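Side-chain contacts in cysteine synthase (Helicobacter pylori, PDB 6AHI), which catalyses the pyridoxal phosphate-dependent conversion of O-acetyl-L-serine and hydrogen sulfide to L-cysteine and acetate, and also has cystathionine beta-synthase activity: residues F19-K22 / P27-S30; Y33-H38 / H158-E163; G187-L192 / I199-V204; K277-L282 / S286-I291. All coordinates share one frame; numbering follows the deposited sequence.

Contact 1 of 4, residues F19-K22 / P27-S30; sequences FTNK and PLNS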
loop_
_atom_site.group_PDB
_atom_site.type_symbol
_atom_site.label_atom_id
_atom_site.label_comp_id
_atom_site.label_asym_id
_atom_site.label_seq_id
_atom_site.Cartn_x
_atom_site.Cartn_y
_atom_site.Cartn_z
ATOM N N PHE A 19 4.479 -19.704 -3.885
ATOM C CA PHE A 19 4.878 -19.971 -5.257
ATOM C C PHE A 19 5.252 -21.454 -5.409
ATOM O O PHE A 19 5.978 -22.018 -4.574
ATOM C CB PHE A 19 6.104 -19.135 -5.624
ATOM C CG PHE A 19 5.961 -17.647 -5.458
ATOM C CD1 PHE A 19 5.571 -16.849 -6.534
ATOM C CD2 PHE A 19 6.305 -17.025 -4.266
ATOM C CE1 PHE A 19 5.503 -15.464 -6.404
ATOM C CE2 PHE A 19 6.210 -15.651 -4.139
ATOM C CZ PHE A 19 5.802 -14.873 -5.198
ATOM N N THR A 20 4.801 -22.083 -6.510
ATOM C CA THR A 20 5.161 -23.456 -6.829
ATOM C C THR A 20 5.673 -23.543 -8.266
ATOM O O THR A 20 5.813 -22.516 -8.952
ATOM C CB THR A 20 3.944 -24.379 -6.665
ATOM O OG1 THR A 20 3.010 -24.006 -7.680
ATOM C CG2 THR A 20 3.326 -24.272 -5.292
ATOM N N ASN A 21 5.886 -24.789 -8.731
ATOM C CA ASN A 21 6.403 -25.063 -10.094
ATOM C C ASN A 21 5.421 -24.577 -11.168
ATOM O O ASN A 21 5.811 -24.552 -12.339
ATOM C CB ASN A 21 6.741 -26.549 -10.326
ATOM C CG ASN A 21 5.552 -27.474 -10.229
ATOM O OD1 ASN A 21 4.478 -27.078 -9.798
ATOM N ND2 ASN A 21 5.727 -28.728 -10.611
ATOM N N LYS A 22 4.176 -24.226 -10.785
ATOM C CA LYS A 22 3.172 -23.650 -11.690
ATOM C C LYS A 22 3.542 -22.220 -12.087
ATOM O O LYS A 22 3.051 -21.742 -13.064
ATOM C CB LYS A 22 1.797 -23.440 -11.040
ATOM C CG LYS A 22 1.040 -24.673 -10.599
ATOM C CD LYS A 22 0.970 -25.718 -11.661
ATOM C CE LYS A 22 0.495 -27.045 -11.111
ATOM N NZ LYS A 22 1.608 -27.830 -10.515
ATOM N N PRO A 27 11.408 -26.945 -8.131
ATOM C CA PRO A 27 11.207 -28.391 -8.249
ATOM C C PRO A 27 9.812 -28.853 -7.820
ATOM O O PRO A 27 9.152 -28.207 -7.036
ATOM C CB PRO A 27 12.288 -28.995 -7.339
ATOM C CG PRO A 27 13.389 -27.928 -7.341
ATOM C CD PRO A 27 12.632 -26.611 -7.403
ATOM N N LEU A 28 9.408 -29.996 -8.368
ATOM C CA LEU A 28 8.222 -30.710 -7.990
ATOM C C LEU A 28 8.124 -30.806 -6.458
ATOM O O LEU A 28 9.102 -31.156 -5.796
ATOM C CB LEU A 28 8.272 -32.101 -8.636
ATOM C CG LEU A 28 6.987 -32.918 -8.474
ATOM C CD1 LEU A 28 5.796 -32.199 -9.100
ATOM C CD2 LEU A 28 7.142 -34.305 -9.081
ATOM N N ASN A 29 6.967 -30.391 -5.931
ATOM C CA ASN A 29 6.556 -30.495 -4.530
ATOM C C ASN A 29 7.300 -29.497 -3.642
ATOM O O ASN A 29 7.080 -29.486 -2.443
ATOM C CB ASN A 29 6.745 -31.911 -3.989
ATOM C CG ASN A 29 5.815 -32.896 -4.667
ATOM O OD1 ASN A 29 4.689 -32.531 -4.989
ATOM N ND2 ASN A 29 6.293 -34.108 -4.897
ATOM N N SER A 30 8.196 -28.697 -4.209
ATOM C CA SER A 30 8.816 -27.611 -3.482
ATOM C C SER A 30 7.925 -26.363 -3.572
ATOM O O SER A 30 7.030 -26.252 -4.427
ATOM C CB SER A 30 10.186 -27.324 -4.019
ATOM O OG SER A 30 11.025 -28.456 -3.846
HETATM O O HOH W 1 6.490 -26.958 -6.877
HETATM O O HOH W 2 4.527 -29.085 -7.002
#

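Contact 2 of 4, residues Y33-H38 / H158-E163; sequences YAKLEH and HTLAPE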
loop_
_atom_site.group_PDB
_atom_site.type_symbol
_atom_site.label_atom_id
_atom_site.label_comp_id
_atom_site.label_asym_id
_atom_site.label_seq_id
_atom_site.Cartn_x
_atom_site.Cartn_y
_atom_site.Cartn_z
ATOM N N TYR A 33 7.701 -19.516 -0.034
ATOM C CA TYR A 33 6.793 -18.684 0.712
ATOM C C TYR A 33 7.431 -17.309 0.906
ATOM O O TYR A 33 8.452 -17.219 1.512
ATOM C CB TYR A 33 6.507 -19.297 2.068
ATOM C CG TYR A 33 5.859 -20.636 1.970
ATOM C CD1 TYR A 33 4.494 -20.738 1.815
ATOM C CD2 TYR A 33 6.598 -21.799 1.996
ATOM C CE1 TYR A 33 3.863 -21.967 1.769
ATOM C CE2 TYR A 33 5.979 -23.047 1.903
ATOM C CZ TYR A 33 4.607 -23.131 1.810
ATOM O OH TYR A 33 3.983 -24.361 1.739
ATOM N N ALA A 34 6.732 -16.271 0.468
ATOM C CA ALA A 34 7.166 -14.927 0.657
ATOM C C ALA A 34 6.235 -14.243 1.635
ATOM O O ALA A 34 5.029 -14.077 1.389
ATOM C CB ALA A 34 7.202 -14.160 -0.633
ATOM N N LYS A 35 6.833 -13.814 2.743
ATOM C CA LYS A 35 6.140 -13.001 3.692
ATOM C C LYS A 35 6.011 -11.584 3.128
ATOM O O LYS A 35 7.011 -10.966 2.800
ATOM C CB LYS A 35 6.899 -13.101 5.010
ATOM C CG LYS A 35 6.235 -12.383 6.155
ATOM C CD LYS A 35 5.008 -13.046 6.634
ATOM C CE LYS A 35 4.717 -12.644 8.061
ATOM N NZ LYS A 35 3.299 -12.854 8.383
ATOM N N LEU A 36 4.766 -11.106 2.988
ATOM C CA LEU A 36 4.451 -9.874 2.285
ATOM C C LEU A 36 4.430 -8.670 3.252
ATOM O O LEU A 36 3.360 -8.095 3.525
ATOM C CB LEU A 36 3.095 -10.027 1.587
ATOM C CG LEU A 36 2.996 -11.186 0.598
ATOM C CD1 LEU A 36 1.686 -11.098 -0.168
ATOM C CD2 LEU A 36 4.199 -11.178 -0.338
ATOM N N GLU A 37 5.622 -8.228 3.628
ATOM C CA GLU A 37 5.818 -7.167 4.595
ATOM C C GLU A 37 5.555 -5.798 3.983
ATOM O O GLU A 37 5.398 -4.842 4.699
ATOM C CB GLU A 37 7.225 -7.267 5.148
ATOM C CG GLU A 37 7.345 -8.448 6.081
ATOM C CD GLU A 37 6.437 -8.318 7.296
ATOM O OE1 GLU A 37 6.563 -7.282 8.023
ATOM O OE2 GLU A 37 5.554 -9.209 7.507
ATOM N N HIS A 38 5.473 -5.737 2.657
ATOM C CA HIS A 38 5.138 -4.504 1.960
ATOM C C HIS A 38 3.687 -4.087 2.237
ATOM O O HIS A 38 3.350 -2.911 1.977
ATOM C CB HIS A 38 5.437 -4.633 0.465
ATOM C CG HIS A 38 4.501 -5.510 -0.307
ATOM N ND1 HIS A 38 4.380 -6.866 -0.065
ATOM C CD2 HIS A 38 3.671 -5.224 -1.329
ATOM C CE1 HIS A 38 3.501 -7.370 -0.915
ATOM N NE2 HIS A 38 3.065 -6.384 -1.713
ATOM N N HIS A 158 11.134 -11.096 17.944
ATOM C CA HIS A 158 9.975 -11.053 18.857
ATOM C C HIS A 158 8.636 -10.902 18.115
ATOM O O HIS A 158 7.604 -11.159 18.715
ATOM C CB HIS A 158 10.175 -9.949 19.910
ATOM C CG HIS A 158 11.131 -10.340 21.004
ATOM N ND1 HIS A 158 10.851 -11.373 21.864
ATOM C CD2 HIS A 158 12.350 -9.875 21.372
ATOM C CE1 HIS A 158 11.837 -11.515 22.737
ATOM N NE2 HIS A 158 12.778 -10.617 22.443
ATOM N N THR A 159 8.637 -10.468 16.848
ATOM C CA THR A 159 7.398 -10.066 16.150
ATOM C C THR A 159 7.233 -10.896 14.875
ATOM O O THR A 159 6.425 -11.817 14.829
ATOM C CB THR A 159 7.387 -8.548 15.886
ATOM O OG1 THR A 159 8.463 -8.175 15.014
ATOM C CG2 THR A 159 7.469 -7.743 17.165
ATOM N N LEU A 160 8.065 -10.613 13.869
ATOM C CA LEU A 160 7.974 -11.251 12.548
ATOM C C LEU A 160 8.132 -12.776 12.660
ATOM O O LEU A 160 7.347 -13.528 12.117
ATOM C CB LEU A 160 9.071 -10.676 11.653
ATOM C CG LEU A 160 9.091 -11.197 10.221
ATOM C CD1 LEU A 160 7.730 -11.031 9.581
ATOM C CD2 LEU A 160 10.156 -10.485 9.388
ATOM N N ALA A 161 9.198 -13.227 13.333
ATOM C CA ALA A 161 9.586 -14.639 13.236
ATOM C C ALA A 161 8.519 -15.533 13.865
ATOM O O ALA A 161 8.117 -16.529 13.252
ATOM C CB ALA A 161 10.953 -14.873 13.830
ATOM N N PRO A 162 7.976 -15.220 15.062
ATOM C CA PRO A 162 6.921 -16.059 15.635
ATOM C C PRO A 162 5.659 -16.112 14.769
ATOM O O PRO A 162 4.962 -17.141 14.688
ATOM C CB PRO A 162 6.604 -15.431 17.004
ATOM C CG PRO A 162 7.799 -14.571 17.325
ATOM C CD PRO A 162 8.423 -14.170 16.001
ATOM N N GLU A 163 5.362 -15.007 14.100
ATOM C CA GLU A 163 4.185 -14.941 13.222
ATOM C C GLU A 163 4.362 -15.931 12.062
ATOM O O GLU A 163 3.462 -16.632 11.683
ATOM C CB GLU A 163 4.047 -13.493 12.745
ATOM C CG GLU A 163 2.655 -13.050 12.367
ATOM C CD GLU A 163 2.720 -11.634 11.828
ATOM O OE1 GLU A 163 2.689 -10.671 12.618
ATOM O OE2 GLU A 163 2.824 -11.506 10.606
#

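Contact 3 of 4, residues G187-L192 / I199-V204; sequences GTARYL and IRLIGV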
loop_
_atom_site.group_PDB
_atom_site.type_symbol
_atom_site.label_atom_id
_atom_site.label_comp_id
_atom_site.label_asym_id
_atom_site.label_seq_id
_atom_site.Cartn_x
_atom_site.Cartn_y
_atom_site.Cartn_z
ATOM N N GLY A 187 17.655 -11.431 13.103
ATOM C CA GLY A 187 16.617 -11.606 14.115
ATOM C C GLY A 187 15.715 -12.805 13.818
ATOM O O GLY A 187 15.423 -13.650 14.697
ATOM N N THR A 188 15.285 -12.872 12.569
ATOM C CA THR A 188 14.407 -13.897 12.082
ATOM C C THR A 188 15.161 -15.230 12.082
ATOM O O THR A 188 14.613 -16.233 12.533
ATOM C CB THR A 188 13.846 -13.564 10.700
ATOM O OG1 THR A 188 13.260 -12.272 10.741
ATOM C CG2 THR A 188 12.788 -14.547 10.238
ATOM N N ALA A 189 16.417 -15.223 11.609
ATOM C CA ALA A 189 17.206 -16.428 11.519
ATOM C C ALA A 189 17.424 -17.045 12.900
ATOM O O ALA A 189 17.370 -18.281 13.061
ATOM C CB ALA A 189 18.516 -16.158 10.834
ATOM N N ARG A 190 17.704 -16.196 13.886
ATOM C CA ARG A 190 17.954 -16.677 15.266
ATOM C C ARG A 190 16.733 -17.437 15.762
ATOM O O ARG A 190 16.878 -18.509 16.287
ATOM C CB ARG A 190 18.206 -15.499 16.205
ATOM C CG ARG A 190 18.445 -15.907 17.651
ATOM C CD ARG A 190 18.748 -14.769 18.605
ATOM N NE ARG A 190 19.078 -13.524 17.931
ATOM C CZ ARG A 190 19.968 -13.389 16.948
ATOM N NH2 ARG A 190 19.891 -12.398 16.089
ATOM N N TYR A 191 15.565 -16.850 15.592
ATOM C CA TYR A 191 14.303 -17.477 16.046
ATOM C C TYR A 191 14.008 -18.788 15.298
ATOM O O TYR A 191 13.634 -19.777 15.926
ATOM C CB TYR A 191 13.115 -16.539 15.862
ATOM C CG TYR A 191 11.836 -17.085 16.449
ATOM C CD1 TYR A 191 11.521 -16.914 17.791
ATOM C CD2 TYR A 191 10.971 -17.820 15.672
ATOM C CE1 TYR A 191 10.358 -17.434 18.330
ATOM C CE2 TYR A 191 9.805 -18.353 16.192
ATOM C CZ TYR A 191 9.483 -18.132 17.513
ATOM O OH TYR A 191 8.319 -18.634 18.014
ATOM N N LEU A 192 14.176 -18.788 13.978
ATOM C CA LEU A 192 13.933 -19.985 13.147
ATOM C C LEU A 192 14.912 -21.111 13.510
ATOM O O LEU A 192 14.516 -22.287 13.598
ATOM C CB LEU A 192 14.038 -19.616 11.672
ATOM C CG LEU A 192 12.948 -18.683 11.137
ATOM C CD1 LEU A 192 13.195 -18.345 9.694
ATOM C CD2 LEU A 192 11.551 -19.275 11.259
ATOM N N ILE A 199 17.458 -25.728 9.625
ATOM C CA ILE A 199 17.157 -24.771 8.539
ATOM C C ILE A 199 18.467 -24.181 7.981
ATOM O O ILE A 199 19.419 -23.918 8.704
ATOM C CB ILE A 199 16.189 -23.682 9.013
ATOM C CG1 ILE A 199 15.522 -22.948 7.849
ATOM C CG2 ILE A 199 16.894 -22.736 9.974
ATOM C CD1 ILE A 199 14.467 -21.957 8.295
ATOM N N ARG A 200 18.485 -23.977 6.671
ATOM C CA ARG A 200 19.574 -23.296 5.973
ATOM C C ARG A 200 19.301 -21.784 6.014
ATOM O O ARG A 200 18.172 -21.329 5.951
ATOM C CB ARG A 200 19.702 -23.809 4.524
ATOM C CG ARG A 200 20.290 -25.208 4.403
ATOM C CD ARG A 200 20.163 -25.805 3.015
ATOM N NE ARG A 200 20.603 -24.895 1.957
ATOM C CZ ARG A 200 21.864 -24.684 1.567
ATOM N NH1 ARG A 200 22.874 -25.279 2.182
ATOM N NH2 ARG A 200 22.105 -23.843 0.567
ATOM N N LEU A 201 20.369 -21.003 6.118
ATOM C CA LEU A 201 20.286 -19.552 6.166
ATOM C C LEU A 201 21.118 -18.954 5.021
ATOM O O LEU A 201 22.337 -19.173 4.983
ATOM C CB LEU A 201 20.866 -19.053 7.490
ATOM C CG LEU A 201 20.188 -19.538 8.768
ATOM C CD1 LEU A 201 20.880 -18.929 9.972
ATOM C CD2 LEU A 201 18.712 -19.171 8.772
ATOM N N ILE A 202 20.453 -18.195 4.139
ATOM C CA ILE A 202 21.069 -17.540 2.995
ATOM C C ILE A 202 20.757 -16.045 3.044
ATOM O O ILE A 202 19.597 -15.661 2.996
ATOM C CB ILE A 202 20.583 -18.119 1.657
ATOM C CG1 ILE A 202 20.719 -19.647 1.599
ATOM C CG2 ILE A 202 21.272 -17.389 0.503
ATOM C CD1 ILE A 202 22.111 -20.139 1.347
ATOM N N GLY A 203 21.806 -15.219 3.114
ATOM C CA GLY A 203 21.688 -13.766 3.079
ATOM C C GLY A 203 21.823 -13.279 1.651
ATOM O O GLY A 203 22.555 -13.871 0.869
ATOM N N VAL A 204 21.094 -12.224 1.289
ATOM C CA VAL A 204 21.040 -11.799 -0.095
ATOM C C VAL A 204 21.577 -10.370 -0.176
ATOM O O VAL A 204 21.203 -9.549 0.623
ATOM C CB VAL A 204 19.608 -11.898 -0.631
ATOM C CG1 VAL A 204 19.515 -11.493 -2.089
ATOM C CG2 VAL A 204 19.036 -13.289 -0.403
#

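Contact 4 of 4, residues K277-L282 / S286-I291; sequences KEAQRL and SQVLTI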
loop_
_atom_site.group_PDB
_atom_site.type_symbol
_atom_site.label_atom_id
_atom_site.label_comp_id
_atom_site.label_asym_id
_atom_site.label_seq_id
_atom_site.Cartn_x
_atom_site.Cartn_y
_atom_site.Cartn_z
ATOM N N LYS A 277 16.949 -19.564 -6.759
ATOM C CA LYS A 277 18.229 -20.275 -6.842
ATOM C C LYS A 277 18.386 -21.293 -5.717
ATOM O O LYS A 277 18.798 -22.457 -5.961
ATOM C CB LYS A 277 19.387 -19.273 -6.861
ATOM C CG LYS A 277 19.469 -18.495 -8.169
ATOM C CD LYS A 277 20.614 -17.515 -8.203
ATOM C CE LYS A 277 20.460 -16.563 -9.349
ATOM N NZ LYS A 277 21.607 -15.632 -9.402
ATOM N N GLU A 278 17.981 -20.913 -4.505
ATOM C CA GLU A 278 18.028 -21.824 -3.389
ATOM C C GLU A 278 17.046 -22.999 -3.621
ATOM O O GLU A 278 17.438 -24.164 -3.427
ATOM C CB GLU A 278 17.830 -21.060 -2.079
ATOM C CG GLU A 278 17.693 -21.943 -0.840
ATOM C CD GLU A 278 18.959 -22.594 -0.284
ATOM O OE1 GLU A 278 19.988 -22.604 -0.980
ATOM O OE2 GLU A 278 18.894 -23.141 0.849
ATOM N N ALA A 279 15.795 -22.725 -4.004
ATOM C CA ALA A 279 14.822 -23.822 -4.231
ATOM C C ALA A 279 15.361 -24.798 -5.292
ATOM O O ALA A 279 15.216 -26.013 -5.150
ATOM C CB ALA A 279 13.469 -23.304 -4.649
ATOM N N GLN A 280 16.029 -24.250 -6.319
ATOM C CA GLN A 280 16.491 -25.047 -7.443
ATOM C C GLN A 280 17.642 -25.968 -7.035
ATOM O O GLN A 280 17.859 -26.950 -7.724
ATOM C CB GLN A 280 16.876 -24.153 -8.623
ATOM C CG GLN A 280 15.653 -23.684 -9.401
ATOM C CD GLN A 280 15.977 -22.619 -10.420
ATOM O OE1 GLN A 280 17.095 -22.123 -10.485
ATOM N NE2 GLN A 280 15.001 -22.284 -11.251
ATOM N N ARG A 281 18.364 -25.665 -5.948
ATOM C CA ARG A 281 19.497 -26.476 -5.535
ATOM C C ARG A 281 19.083 -27.468 -4.439
ATOM O O ARG A 281 19.886 -28.270 -4.047
ATOM C CB ARG A 281 20.688 -25.613 -5.088
ATOM C CG ARG A 281 20.546 -24.934 -3.727
ATOM C CD ARG A 281 21.798 -24.247 -3.199
ATOM N NE ARG A 281 22.300 -23.197 -4.080
ATOM C CZ ARG A 281 22.061 -21.887 -3.966
ATOM N NH1 ARG A 281 21.493 -21.377 -2.881
ATOM N NH2 ARG A 281 22.401 -21.082 -4.954
ATOM N N LEU A 282 17.837 -27.434 -3.963
ATOM C CA LEU A 282 17.405 -28.310 -2.852
ATOM C C LEU A 282 16.555 -29.465 -3.376
ATOM O O LEU A 282 15.965 -29.355 -4.453
ATOM C CB LEU A 282 16.618 -27.467 -1.851
ATOM C CG LEU A 282 17.411 -26.432 -1.060
ATOM C CD1 LEU A 282 16.457 -25.580 -0.239
ATOM C CD2 LEU A 282 18.445 -27.085 -0.154
ATOM N N SER A 286 11.241 -29.372 -0.911
ATOM C CA SER A 286 11.828 -28.375 -0.024
ATOM C C SER A 286 10.953 -27.107 0.061
ATOM O O SER A 286 10.287 -26.742 -0.890
ATOM C CB SER A 286 13.216 -28.062 -0.461
ATOM O OG SER A 286 14.058 -29.198 -0.292
ATOM N N GLN A 287 10.957 -26.444 1.228
ATOM C CA GLN A 287 10.114 -25.277 1.485
ATOM C C GLN A 287 11.036 -24.099 1.832
ATOM O O GLN A 287 11.787 -24.175 2.779
ATOM C CB GLN A 287 9.098 -25.552 2.591
ATOM C CG GLN A 287 8.385 -26.901 2.472
ATOM C CD GLN A 287 7.343 -26.890 1.384
ATOM O OE1 GLN A 287 6.477 -26.027 1.329
ATOM N NE2 GLN A 287 7.443 -27.855 0.480
ATOM N N VAL A 288 11.020 -23.057 0.988
ATOM C CA VAL A 288 11.956 -21.926 1.131
ATOM C C VAL A 288 11.176 -20.685 1.556
ATOM O O VAL A 288 10.211 -20.315 0.884
ATOM C CB VAL A 288 12.733 -21.683 -0.173
ATOM C CG1 VAL A 288 13.617 -20.453 -0.095
ATOM C CG2 VAL A 288 13.553 -22.904 -0.552
ATOM N N LEU A 289 11.571 -20.067 2.676
ATOM C CA LEU A 289 10.923 -18.850 3.140
ATOM C C LEU A 289 11.756 -17.639 2.716
ATOM O O LEU A 289 12.997 -17.658 2.906
ATOM C CB LEU A 289 10.826 -18.894 4.656
ATOM C CG LEU A 289 10.449 -17.601 5.368
ATOM C CD1 LEU A 289 9.032 -17.147 5.042
ATOM C CD2 LEU A 289 10.624 -17.788 6.861
ATOM N N THR A 290 11.089 -16.599 2.210
ATOM C CA THR A 290 11.740 -15.291 1.983
ATOM C C THR A 290 10.821 -14.164 2.501
ATOM O O THR A 290 9.715 -14.383 2.920
ATOM C CB THR A 290 12.198 -15.165 0.522
ATOM O OG1 THR A 290 13.052 -14.024 0.354
ATOM C CG2 THR A 290 11.033 -15.033 -0.427
ATOM N N ILE A 291 11.326 -12.933 2.451
ATOM C CA ILE A 291 10.625 -11.755 2.885
ATOM C C ILE A 291 10.688 -10.749 1.741
ATOM O O ILE A 291 11.782 -10.505 1.208
ATOM C CB ILE A 291 11.248 -11.167 4.172
ATOM C CG1 ILE A 291 11.145 -12.147 5.342
ATOM C CG2 ILE A 291 10.616 -9.825 4.525
ATOM C CD1 ILE A 291 12.199 -11.901 6.357
#

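Contact 1 of 4, residues F19-K22 / P27-S30
A type II beta turn, Pro27 to Ser30, faces Asn21 across the loop that joins two antiparallel strands, and the side-chain meeting is slight: Asn21 ND2 rests 3.8 Å from Leu28 CD1. The two side chains run alongside each other, pointing the same way, so an amide nitrogen touches a methyl group without any direct bond. Most of the work is left to water. One water accepts from Asn21 N at 2.9 Å and donates both to Pro27 O and, at 2.6 Å, to Ser30 O. Three backbone groups from the two halves of the loop are thus tied through a single oxygen. The turn itself is closed by Ser30 N bonding to Pro27 O, so that carbonyl serves the turn and the water at once.

This loop links strand 16-19 to strand 31-36, the edge hairpin of the mixed sheet, with Phe19 still paired to Ile32 through the backbone just inside it. A second water accepts from Asn29 N at 3.0 Å and gives a weak bond of 3.4 Å to Asn21 OD1. The same carboxamide oxygen receives Lys22 NZ at 3.1 Å, which comes in 24° off the carbonyl plane. Asn21 CG sits between the backbone N and the carbonyl carbon (chi1 63°), a setting that places the amide beside the turn, its nitrogen by Leu28 and its oxygen by the second water. At the end of the turn, Ser30 OG makes a weak bond to Ser286 N, while Phe19 turns its ring into the interior against Phe17 and Phe272.

Contact 2 of 4, residues Y33-H38 / H158-E163
Glu163 OE2 takes a short, 2.6 Å salt-bridge hydrogen bond from Lys35 NZ on its anti lone pair, the one turned away from OE1. The same oxygen is bridged by Arg48 NH2 and receives a weak bond from Thr14 N. Lys35 NZ is likewise shared, among Glu163, Glu167 OE1 and the carbonyl of Thr14. The pair joins strand 31-36 of the mixed sheet to helix 160-168 lying over it, in the larger sheet domain of this fold-type II pyridoxal phosphate enzyme.

Lys35 leaves the strand with CG anti to its nitrogen (chi1 -175°), bends at chi2 (71°) and then runs out straight. Its chain slides past Leu160 in the opposite direction, bringing CE to 3.7 Å from Leu160 CD1, and meets the extended Glu163 chain nearly at a right angle. The methylenes pack on a leucine methyl on the way to the ammonium group, and CE, next to it, also lies near Glu163 OE2. Leu160 CD1 is shared further: Glu37 OE2 lies 3.5 Å from it, the bent glutamate chain slanting across the leucine. Through its other methyl, CD2, Leu160 packs on Thr188, and its side chain is about 4 Å from that of Thr184, by similarity a pyridoxal phosphate-binding residue at the start of helix 183-195.

Two carboxylates, that of buried Glu37 and that of Glu163, come close here. Arg48 bridges both, with NE on Glu37 OE1, and Thr14 OG1 bonds Glu37 OE2; together with Lys35 this probably offsets the like charges. Glu37 OE2 and Glu163 OE2 end 4.7 Å apart.

Contact 3 of 4, residues G187-L192 / I199-V204
Ala189 is the first residue along segment 187-192 of the helix to meet the strand, and its methyl is touched by both branches of Leu201: CB lies 3.7 Å from Leu201 CD2 and 3.7 Å from Leu201 CD1. The small side chain fits against the forked end of the leucine, so the helix backbone comes near the strand, with Ala189 CA 4.2 Å from Leu201 CD2. Leu201 reaches across because its CG stands anti to the carbonyl carbon, beside the backbone nitrogen (chi1 -60°). Leu236 from a loop also packs on Ala189.

Helix 183-195 is the crossover of a beta-alpha-beta unit that runs from strand 174-178 to its parallel neighbour 200-206, a Rossmann-like arrangement. The glycine-rich segment Gly180 to Thr184, which by similarity binds pyridoxal phosphate, runs into the first turn of this same helix.

Three residues on, Leu192 takes over. Its CD1 and its CB both lie 4.1 Å from Ile199 CD1, so the end of the isoleucine rests on two levels of the leucine at once, the two side chains slanting across each other. Ile199 gets there with CG1 anti to its nitrogen and the chain continued straight (chi2 175°), sending CD1 to the helix. Phe175 of the neighbouring strand 174-178 packs on Leu192, while Leu172 from a loop meets Ile199. Across the strand's other face, Ile202 packs on helix 266-281 through Glu278.

Contact 4 of 4, residues K277-L282 / S286-I291
With chi1 at 175°, Val288 holds CG1 anti to its backbone nitrogen and CG2 anti to its carbonyl carbon, and it is CG2 that meets the helix. Leu282 has CG anti to its own carbonyl carbon (chi1 -69°) and extends from there (chi2 173°), which brings CD1 to 4.0 Å from Val288 CG2. That one valine methyl also sits 4.0 Å from Ala279 CA and 4.1 Å from Ala279 CB, and more loosely by the CG of Glu278, so it lies against three residues of the helix and its end.

The chain here turns from helix 266-281 through a short loop into strand 287-292, the return into the sheet of a long parallel crossover from strand 240-244. At the turn, Ser286 sets its side chain against the base of Leu282: OG is 3.5 Å and CB 3.7 Å from Leu282 CB. Its hydroxyl is bonded to Pro283 O.

The carboxylate of Glu278 borders this patch, OE2 lying 3.6 Å from Leu282 CD1. OE1 receives Arg281 NH1 at 2.7 Å on its anti lone pair, and OE2 bridges to Arg200 NE and bonds Ser174 OG. The guanidinium of Arg281 carries Lys277 O over one face, and its NH2 bridges to Glu242.

Contact 1 is the surface member, a loop whose halves are joined through water with little side-chain packing; contacts 2, 3 and 4 are buried and all reach the same mixed sheet. Contacts 3 and 4 are apolar helix-on-strand packing on opposite faces of that sheet, joined by a salt bridge between a strand arginine and a helix glutamate. Contact 2 differs in being a shared-charge cluster, and lies next to contact 3 through Ala161 on Tyr191. Strands 31-36 and 287-292 are hydrogen-bonded neighbours, through Tyr33 with Val288 and Thr290, which unites contacts 2 and 4. Contact 1 meets contact 4 where Pro27 packs beside the end of helix 266-281.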